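Local coordinates for protein serine--tRNA ligase (PDB 2DQ0) that probably charges tRNA(Ser), and also tRNA(Sec), with serine at the expense of ATP, working as a homodimer, at residues A[164-169]-A[416-421]; A[160-165]-A[291-296]. All blocks are in the same frame, centred on the assembly; numbering follows the deposited sequence.

Contact 1: residues A[164-169]-A[416-421]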
ATOM      1  N   ASP A 164     -17.158 -14.903  12.654  1.00 52.36           N
ATOM      2  CA  ASP A 164     -17.293 -16.326  12.880  1.00 49.57           C
ATOM      3  C   ASP A 164     -17.414 -17.103  11.584  1.00 49.86           C
ATOM      4  O   ASP A 164     -16.883 -18.208  11.470  1.00 46.16           O
ATOM      5  CB  ASP A 164     -18.466 -16.588  13.824  1.00 51.92           C
ATOM      6  CG  ASP A 164     -18.185 -16.052  15.226  1.00 66.25           C
ATOM      7  OD1 ASP A 164     -17.177 -16.509  15.830  1.00 72.13           O
ATOM      8  OD2 ASP A 164     -18.938 -15.170  15.715  1.00 59.42           O
ATOM      9  N   LEU A 165     -18.088 -16.521  10.596  1.00 48.23           N
ATOM     10  CA  LEU A 165     -18.238 -17.176   9.312  1.00 39.95           C
ATOM     11  C   LEU A 165     -16.861 -17.303   8.621  1.00 44.28           C
ATOM     12  O   LEU A 165     -16.557 -18.326   8.007  1.00 44.75           O
ATOM     13  CB  LEU A 165     -19.244 -16.400   8.447  1.00 34.40           C
ATOM     14  CG  LEU A 165     -20.719 -16.663   8.827  1.00 48.43           C
ATOM     15  CD1 LEU A 165     -21.623 -15.597   8.227  1.00 40.07           C
ATOM     16  CD2 LEU A 165     -21.161 -18.068   8.345  1.00 40.91           C
ATOM     17  N   LEU A 166     -16.004 -16.295   8.737  1.00 43.87           N
ATOM     18  CA  LEU A 166     -14.706 -16.420   8.083  1.00 45.09           C
ATOM     19  C   LEU A 166     -13.966 -17.621   8.624  1.00 45.61           C
ATOM     20  O   LEU A 166     -13.240 -18.299   7.886  1.00 47.75           O
ATOM     21  CB  LEU A 166     -13.851 -15.172   8.278  1.00 39.11           C
ATOM     22  CG  LEU A 166     -14.256 -13.947   7.466  1.00 39.65           C
ATOM     23  CD1 LEU A 166     -13.641 -12.710   8.090  1.00 40.91           C
ATOM     24  CD2 LEU A 166     -13.803 -14.104   6.018  1.00 40.10           C
ATOM     25  N   GLU A 167     -14.171 -17.880   9.913  1.00 44.82           N
ATOM     26  CA  GLU A 167     -13.532 -18.980  10.624  1.00 44.93           C
ATOM     27  C   GLU A 167     -14.039 -20.333  10.156  1.00 48.67           C
ATOM     28  O   GLU A 167     -13.259 -21.186   9.761  1.00 39.80           O
ATOM     29  CB  GLU A 167     -13.788 -18.839  12.124  1.00 55.16           C
ATOM     30  CG  GLU A 167     -12.581 -19.087  13.033  1.00 81.46           C
ATOM     31  CD  GLU A 167     -11.989 -20.484  12.904  1.00 88.80           C
ATOM     32  OE1 GLU A 167     -11.305 -20.768  11.895  1.00 95.43           O
ATOM     33  OE2 GLU A 167     -12.209 -21.299  13.824  1.00 91.92           O
ATOM     34  N   ILE A 168     -15.356 -20.527  10.186  1.00 50.37           N
ATOM     35  CA  ILE A 168     -15.918 -21.802   9.778  1.00 47.60           C
ATOM     36  C   ILE A 168     -15.667 -22.047   8.284  1.00 48.49           C
ATOM     37  O   ILE A 168     -15.589 -23.186   7.832  1.00 52.53           O
ATOM     38  CB  ILE A 168     -17.444 -21.881  10.124  1.00 53.49           C
ATOM     39  CG1 ILE A 168     -18.284 -21.190   9.065  1.00 55.34           C
ATOM     40  CG2 ILE A 168     -17.730 -21.208  11.459  1.00 43.47           C
ATOM     41  CD1 ILE A 168     -19.034 -22.171   8.204  1.00 65.59           C
ATOM     42  N   LEU A 169     -15.515 -20.967   7.527  1.00 46.78           N
ATOM     43  CA  LEU A 169     -15.263 -21.057   6.099  1.00 39.61           C
ATOM     44  C   LEU A 169     -13.770 -21.172   5.752  1.00 38.37           C
ATOM     45  O   LEU A 169     -13.421 -21.363   4.591  1.00 39.36           O
ATOM     46  CB  LEU A 169     -15.854 -19.832   5.412  1.00 42.78           C
ATOM     47  CG  LEU A 169     -17.079 -20.016   4.521  1.00 54.35           C
ATOM     48  CD1 LEU A 169     -18.033 -20.989   5.170  1.00 48.36           C
ATOM     49  CD2 LEU A 169     -17.754 -18.662   4.267  1.00 50.58           C
ATOM     50  N   ALA A 416     -21.085  -8.022   4.326  1.00 37.63           N
ATOM     51  CA  ALA A 416     -22.490  -8.026   3.949  1.00 39.64           C
ATOM     52  C   ALA A 416     -22.884  -9.327   3.248  1.00 44.02           C
ATOM     53  O   ALA A 416     -23.955  -9.880   3.525  1.00 46.29           O
ATOM     54  CB  ALA A 416     -22.827  -6.822   3.077  1.00 29.88           C
ATOM     55  N   ILE A 417     -22.017  -9.836   2.371  1.00 43.67           N
ATOM     56  CA  ILE A 417     -22.334 -11.064   1.653  1.00 42.42           C
ATOM     57  C   ILE A 417     -22.338 -12.268   2.572  1.00 45.45           C
ATOM     58  O   ILE A 417     -23.219 -13.118   2.466  1.00 52.29           O
ATOM     59  CB  ILE A 417     -21.367 -11.293   0.458  1.00 46.50           C
ATOM     60  CG1 ILE A 417     -21.655 -10.242  -0.619  1.00 45.04           C
ATOM     61  CG2 ILE A 417     -21.505 -12.721  -0.102  1.00 25.70           C
ATOM     62  CD1 ILE A 417     -20.756 -10.323  -1.819  1.00 43.19           C
ATOM     63  N   LEU A 418     -21.378 -12.338   3.488  1.00 44.56           N
ATOM     64  CA  LEU A 418     -21.316 -13.477   4.409  1.00 45.58           C
ATOM     65  C   LEU A 418     -22.520 -13.481   5.353  1.00 47.42           C
ATOM     66  O   LEU A 418     -23.147 -14.516   5.580  1.00 44.25           O
ATOM     67  CB  LEU A 418     -20.025 -13.453   5.244  1.00 36.75           C
ATOM     68  CG  LEU A 418     -18.680 -13.675   4.544  1.00 43.79           C
ATOM     69  CD1 LEU A 418     -17.520 -13.598   5.534  1.00 26.86           C
ATOM     70  CD2 LEU A 418     -18.711 -15.039   3.888  1.00 35.65           C
ATOM     71  N   GLU A 419     -22.847 -12.321   5.900  1.00 41.73           N
ATOM     72  CA  GLU A 419     -23.949 -12.266   6.825  1.00 45.95           C
ATOM     73  C   GLU A 419     -25.316 -12.372   6.176  1.00 45.48           C
ATOM     74  O   GLU A 419     -26.212 -12.953   6.753  1.00 46.80           O
ATOM     75  CB  GLU A 419     -23.835 -11.017   7.722  1.00 43.80           C
ATOM     76  CG  GLU A 419     -22.800 -11.214   8.849  1.00 37.41           C
ATOM     77  CD  GLU A 419     -22.756 -10.104   9.916  1.00 48.20           C
ATOM     78  OE1 GLU A 419     -23.782  -9.412  10.144  1.00 42.87           O
ATOM     79  OE2 GLU A 419     -21.683  -9.952  10.561  1.00 53.58           O
ATOM     80  N   ASN A 420     -25.464 -11.870   4.959  1.00 48.28           N
ATOM     81  CA  ASN A 420     -26.759 -11.912   4.287  1.00 39.73           C
ATOM     82  C   ASN A 420     -27.063 -13.167   3.482  1.00 48.62           C
ATOM     83  O   ASN A 420     -28.232 -13.448   3.200  1.00 53.99           O
ATOM     84  CB  ASN A 420     -26.909 -10.698   3.378  1.00 34.59           C
ATOM     85  CG  ASN A 420     -27.324  -9.460   4.138  1.00 41.44           C
ATOM     86  OD1 ASN A 420     -28.428  -9.394   4.674  1.00 51.68           O
ATOM     87  ND2 ASN A 420     -26.439  -8.471   4.197  1.00 39.22           N
ATOM     88  N   HIS A 421     -26.036 -13.928   3.109  1.00 42.43           N
ATOM     89  CA  HIS A 421     -26.268 -15.127   2.317  1.00 39.86           C
ATOM     90  C   HIS A 421     -25.835 -16.416   3.018  1.00 44.64           C
ATOM     91  O   HIS A 421     -25.589 -17.439   2.353  1.00 41.08           O
ATOM     92  CB  HIS A 421     -25.563 -15.028   0.955  1.00 36.25           C
ATOM     93  CG  HIS A 421     -26.017 -13.878   0.108  1.00 47.47           C
ATOM     94  ND1 HIS A 421     -27.283 -13.795  -0.423  1.00 52.02           N
ATOM     95  CD2 HIS A 421     -25.356 -12.783  -0.337  1.00 58.16           C
ATOM     96  CE1 HIS A 421     -27.384 -12.705  -1.163  1.00 49.84           C
ATOM     97  NE2 HIS A 421     -26.227 -12.073  -1.127  1.00 56.68           N
TER
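L418 pushes its side chain into the gap between L166 and L169, one turn apart on the opposing chain segment, and each of its methyls has its own partner. CD1 of L418 lies 3.8 Å from CD2 of L166, the two side chains meeting at about a right angle. CD2 of L418 also stops 3.8 Å from CD2 of L169, but here the side chains run past each other in opposite senses. Chi2 of 179° sets CD1 of L418 anti to CA and carries that branch out to L166, while CD2 branches off toward L169. L165 takes a different route: its CD1 comes alongside the L418 stem, 4.0 Å from CB, and rests against the carbonyl of the same residue. All these groups are buried, and strand 428-429 adds V428 against both L169 and L418.

The packing illustrates two helices meeting nearly at right angles, where few residues can touch: the local axes make an angle of 83° and approach to 10.4 Å. Helix 410-420 follows the strands of the catalytic sheet as the helical half of class II motif 3, and helix 162-168 lies across its C-terminal end.

The polar groups of helix 410-420 work partly within the helix and partly outward, and one of them ties it to the start of helix 162-168. Near its end, N420 turns its amide back so that ND2 donates to A416 O at 2.9 Å. The backbone N of N420 reaches the same oxygen from the other face of the carbonyl plane, so two donors from one residue grip it. ND2 is also hydrogen-bonded to W361 O, on strand 354-362. The carboxylate of E419 divides its oxygens, OE2 accepting from the backbone N of H162 and OE1 from the backbone N of Q365.

Contact 2: residues A[160-165]-A[291-296]. With SO4 (sulfate ion), chain D.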
ATOM      1  N   LYS A 160     -25.083 -15.948  12.172  1.00 46.53           N
ATOM      2  CA  LYS A 160     -23.747 -15.676  12.691  1.00 45.54           C
ATOM      3  C   LYS A 160     -23.099 -14.359  12.238  1.00 43.23           C
ATOM      4  O   LYS A 160     -23.489 -13.746  11.235  1.00 36.54           O
ATOM      5  CB  LYS A 160     -22.815 -16.849  12.344  1.00 43.04           C
ATOM      6  CG  LYS A 160     -23.328 -18.215  12.808  1.00 47.47           C
ATOM      7  CD  LYS A 160     -22.263 -19.323  12.708  1.00 42.87           C
ATOM      8  CE  LYS A 160     -22.794 -20.700  13.149  1.00 45.72           C
ATOM      9  NZ  LYS A 160     -23.709 -21.394  12.145  1.00 41.77           N
ATOM     10  N   LEU A 161     -22.106 -13.929  13.006  1.00 37.81           N
ATOM     11  CA  LEU A 161     -21.357 -12.715  12.702  1.00 37.95           C
ATOM     12  C   LEU A 161     -20.353 -13.056  11.616  1.00 44.39           C
ATOM     13  O   LEU A 161     -19.862 -14.200  11.542  1.00 37.32           O
ATOM     14  CB  LEU A 161     -20.621 -12.246  13.933  1.00 36.47           C
ATOM     15  CG  LEU A 161     -21.577 -11.552  14.887  1.00 45.01           C
ATOM     16  CD1 LEU A 161     -20.817 -11.293  16.193  1.00 29.03           C
ATOM     17  CD2 LEU A 161     -22.126 -10.255  14.246  1.00 26.05           C
ATOM     18  N   HIS A 162     -20.024 -12.070  10.785  1.00 39.88           N
ATOM     19  CA  HIS A 162     -19.103 -12.342   9.686  1.00 41.84           C
ATOM     20  C   HIS A 162     -17.761 -12.931  10.140  1.00 46.61           C
ATOM     21  O   HIS A 162     -17.199 -13.818   9.471  1.00 39.06           O
ATOM     22  CB  HIS A 162     -18.885 -11.080   8.834  1.00 39.82           C
ATOM     23  CG  HIS A 162     -17.719 -10.252   9.262  1.00 37.45           C
ATOM     24  ND1 HIS A 162     -17.803  -9.304  10.256  1.00 36.49           N
ATOM     25  CD2 HIS A 162     -16.443 -10.216   8.813  1.00 36.05           C
ATOM     26  CE1 HIS A 162     -16.632  -8.715  10.397  1.00 40.66           C
ATOM     27  NE2 HIS A 162     -15.790  -9.250   9.534  1.00 50.77           N
ATOM     28  N   VAL A 163     -17.267 -12.460  11.286  1.00 46.20           N
ATOM     29  CA  VAL A 163     -16.004 -12.942  11.812  1.00 48.71           C
ATOM     30  C   VAL A 163     -16.092 -14.450  12.015  1.00 51.78           C
ATOM     31  O   VAL A 163     -15.226 -15.203  11.588  1.00 49.11           O
ATOM     32  CB  VAL A 163     -15.673 -12.289  13.155  1.00 58.00           C
ATOM     33  CG1 VAL A 163     -14.204 -12.478  13.460  1.00 48.68           C
ATOM     34  CG2 VAL A 163     -16.054 -10.807  13.131  1.00 69.47           C
ATOM     35  N   ASP A 164     -17.158 -14.903  12.654  1.00 52.36           N
ATOM     36  CA  ASP A 164     -17.293 -16.326  12.880  1.00 49.57           C
ATOM     37  C   ASP A 164     -17.414 -17.103  11.584  1.00 49.86           C
ATOM     38  O   ASP A 164     -16.883 -18.208  11.470  1.00 46.16           O
ATOM     39  CB  ASP A 164     -18.466 -16.588  13.824  1.00 51.92           C
ATOM     40  CG  ASP A 164     -18.185 -16.052  15.226  1.00 66.25           C
ATOM     41  OD1 ASP A 164     -17.177 -16.509  15.830  1.00 72.13           O
ATOM     42  OD2 ASP A 164     -18.938 -15.170  15.715  1.00 59.42           O
ATOM     43  N   LEU A 165     -18.088 -16.521  10.596  1.00 48.23           N
ATOM     44  CA  LEU A 165     -18.238 -17.176   9.312  1.00 39.95           C
ATOM     45  C   LEU A 165     -16.861 -17.303   8.621  1.00 44.28           C
ATOM     46  O   LEU A 165     -16.557 -18.326   8.007  1.00 44.75           O
ATOM     47  CB  LEU A 165     -19.244 -16.400   8.447  1.00 34.40           C
ATOM     48  CG  LEU A 165     -20.719 -16.663   8.827  1.00 48.43           C
ATOM     49  CD1 LEU A 165     -21.623 -15.597   8.227  1.00 40.07           C
ATOM     50  CD2 LEU A 165     -21.161 -18.068   8.345  1.00 40.91           C
ATOM     51  N   LYS A 291     -13.251  -1.257  19.280  1.00124.98           N
ATOM     52  CA  LYS A 291     -14.652  -0.884  19.471  1.00127.60           C
ATOM     53  C   LYS A 291     -15.581  -2.099  19.626  1.00132.07           C
ATOM     54  O   LYS A 291     -16.166  -2.281  20.697  1.00134.54           O
ATOM     55  CB  LYS A 291     -15.152   0.006  18.323  1.00122.27           C
ATOM     56  CG  LYS A 291     -14.631   1.440  18.347  1.00115.39           C
ATOM     57  CD  LYS A 291     -15.490   2.357  17.478  1.00107.61           C
ATOM     58  CE  LYS A 291     -16.838   2.632  18.126  1.00 98.10           C
ATOM     59  NZ  LYS A 291     -16.656   3.330  19.432  1.00 91.75           N
ATOM     60  N   ASP A 292     -15.729  -2.918  18.575  1.00132.24           N
ATOM     61  CA  ASP A 292     -16.595  -4.108  18.653  1.00130.52           C
ATOM     62  C   ASP A 292     -16.485  -5.206  17.565  1.00127.81           C
ATOM     63  O   ASP A 292     -16.102  -6.335  17.885  1.00130.86           O
ATOM     64  CB  ASP A 292     -18.058  -3.677  18.798  1.00134.40           C
ATOM     65  CG  ASP A 292     -18.675  -4.161  20.102  1.00135.28           C
ATOM     66  OD1 ASP A 292     -18.116  -3.856  21.178  1.00134.81           O
ATOM     67  OD2 ASP A 292     -19.717  -4.847  20.054  1.00139.93           O
ATOM     68  N   THR A 293     -16.836  -4.914  16.309  1.00120.09           N
ATOM     69  CA  THR A 293     -16.731  -5.932  15.246  1.00110.61           C
ATOM     70  C   THR A 293     -15.244  -6.251  15.077  1.00106.00           C
ATOM     71  O   THR A 293     -14.471  -5.367  14.699  1.00107.11           O
ATOM     72  CB  THR A 293     -17.294  -5.424  13.906  1.00108.38           C
ATOM     73  OG1 THR A 293     -18.632  -4.947  14.091  1.00 91.62           O
ATOM     74  CG2 THR A 293     -17.312  -6.552  12.894  1.00109.03           C
ATOM     75  N   LYS A 294     -14.857  -7.508  15.329  1.00 99.26           N
ATOM     76  CA  LYS A 294     -13.441  -7.934  15.308  1.00 89.75           C
ATOM     77  C   LYS A 294     -12.777  -8.565  14.081  1.00 76.91           C
ATOM     78  O   LYS A 294     -11.649  -9.071  14.175  1.00 72.32           O
ATOM     79  CB  LYS A 294     -13.171  -8.849  16.515  1.00 92.01           C
ATOM     80  CG  LYS A 294     -14.393  -9.142  17.375  1.00 90.26           C
ATOM     81  CD  LYS A 294     -15.476  -9.900  16.609  1.00 92.71           C
ATOM     82  CE  LYS A 294     -16.814  -9.833  17.348  1.00 94.30           C
ATOM     83  NZ  LYS A 294     -17.915 -10.493  16.602  1.00 90.61           N
ATOM     84  N   GLY A 295     -13.443  -8.519  12.936  1.00 66.26           N
ATOM     85  CA  GLY A 295     -12.856  -9.100  11.744  1.00 55.65           C
ATOM     86  C   GLY A 295     -12.332  -8.131  10.694  1.00 49.69           C
ATOM     87  O   GLY A 295     -11.278  -7.532  10.861  1.00 49.72           O
ATOM     88  N   ILE A 296     -13.067  -7.977   9.599  1.00 42.44           N
ATOM     89  CA  ILE A 296     -12.635  -7.097   8.524  1.00 40.59           C
ATOM     90  C   ILE A 296     -13.587  -5.948   8.248  1.00 44.76           C
ATOM     91  O   ILE A 296     -13.644  -5.410   7.136  1.00 46.33           O
ATOM     92  CB  ILE A 296     -12.429  -7.883   7.223  1.00 30.93           C
ATOM     93  CG1 ILE A 296     -13.748  -8.514   6.765  1.00 33.79           C
ATOM     94  CG2 ILE A 296     -11.362  -8.921   7.420  1.00 24.14           C
ATOM     95  CD1 ILE A 296     -13.629  -9.359   5.466  1.00 26.93           C
TER
HETATM   96  S   SO4 D2003     -18.260  -1.135  15.839  1.00107.50           S
HETATM   97  O1  SO4 D2003     -17.019  -1.533  15.143  1.00107.80           O
HETATM   98  O2  SO4 D2003     -19.195  -2.276  15.817  1.00105.08           O
HETATM   99  O3  SO4 D2003     -17.987  -0.751  17.241  1.00107.30           O
HETATM  100  O4  SO4 D2003     -18.842   0.023  15.140  1.00108.24           O
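H162 and I296 form a polar attachment, flanked by packing, between the start of helix 162-168 and the loop joining strands 273-282 and 301-311, the motif 2 loop of a class II synthetase. The backbone N of I296 donates to H162 NE2 at 3.0 Å, nearly straight (171°) and only 2° out of the ring plane. Acceptance at NE2 is consistent with a ring proton on ND1. The methyl CG2 of T293 meets another part of the ring edge, 3.4 Å from CE1, while V163 CG2 covers one face, offset toward the rim. Replacing H162 by an alanine would probably leave the I296 amide without its acceptor and open a gap beside the T293 methyl.

T293 faces two ways: with OG1 beside its backbone N (chi1 -54°), the hydroxyl donates to a sulfate oxygen, O2, at 3.2 Å. R298 and R369 also bind this ion, which probably came from the crystallisation liquor. Farther out, the bent chain of K294 crosses V163, its CD 3.6 Å from CG2. Behind the attachment, helix 410-420 supplies V415 to both H162 and I296, and I414 to I296.

Overall arrangement
Both contacts use helix 162-168, but from different parts of it. Contact 1 takes the later turn into a buried interface of leucine side chains, one of them against a backbone carbonyl of the motif 3 helix; contact 2 takes the N-terminal end to the motif 2 loop, where a buried histidine-to-backbone bond gives way to an exposed lysine and to a threonine that binds a sulfate. Their centres are 9 Å apart, and E419 of contact 1 connects them through the amide of H162. One short helix thus packs against two motif elements of the catalytic domain, helix on helix by leucines and helix on loop by one directional bond amid packing, with the bound seryl-adenylate analog closer to contact 2.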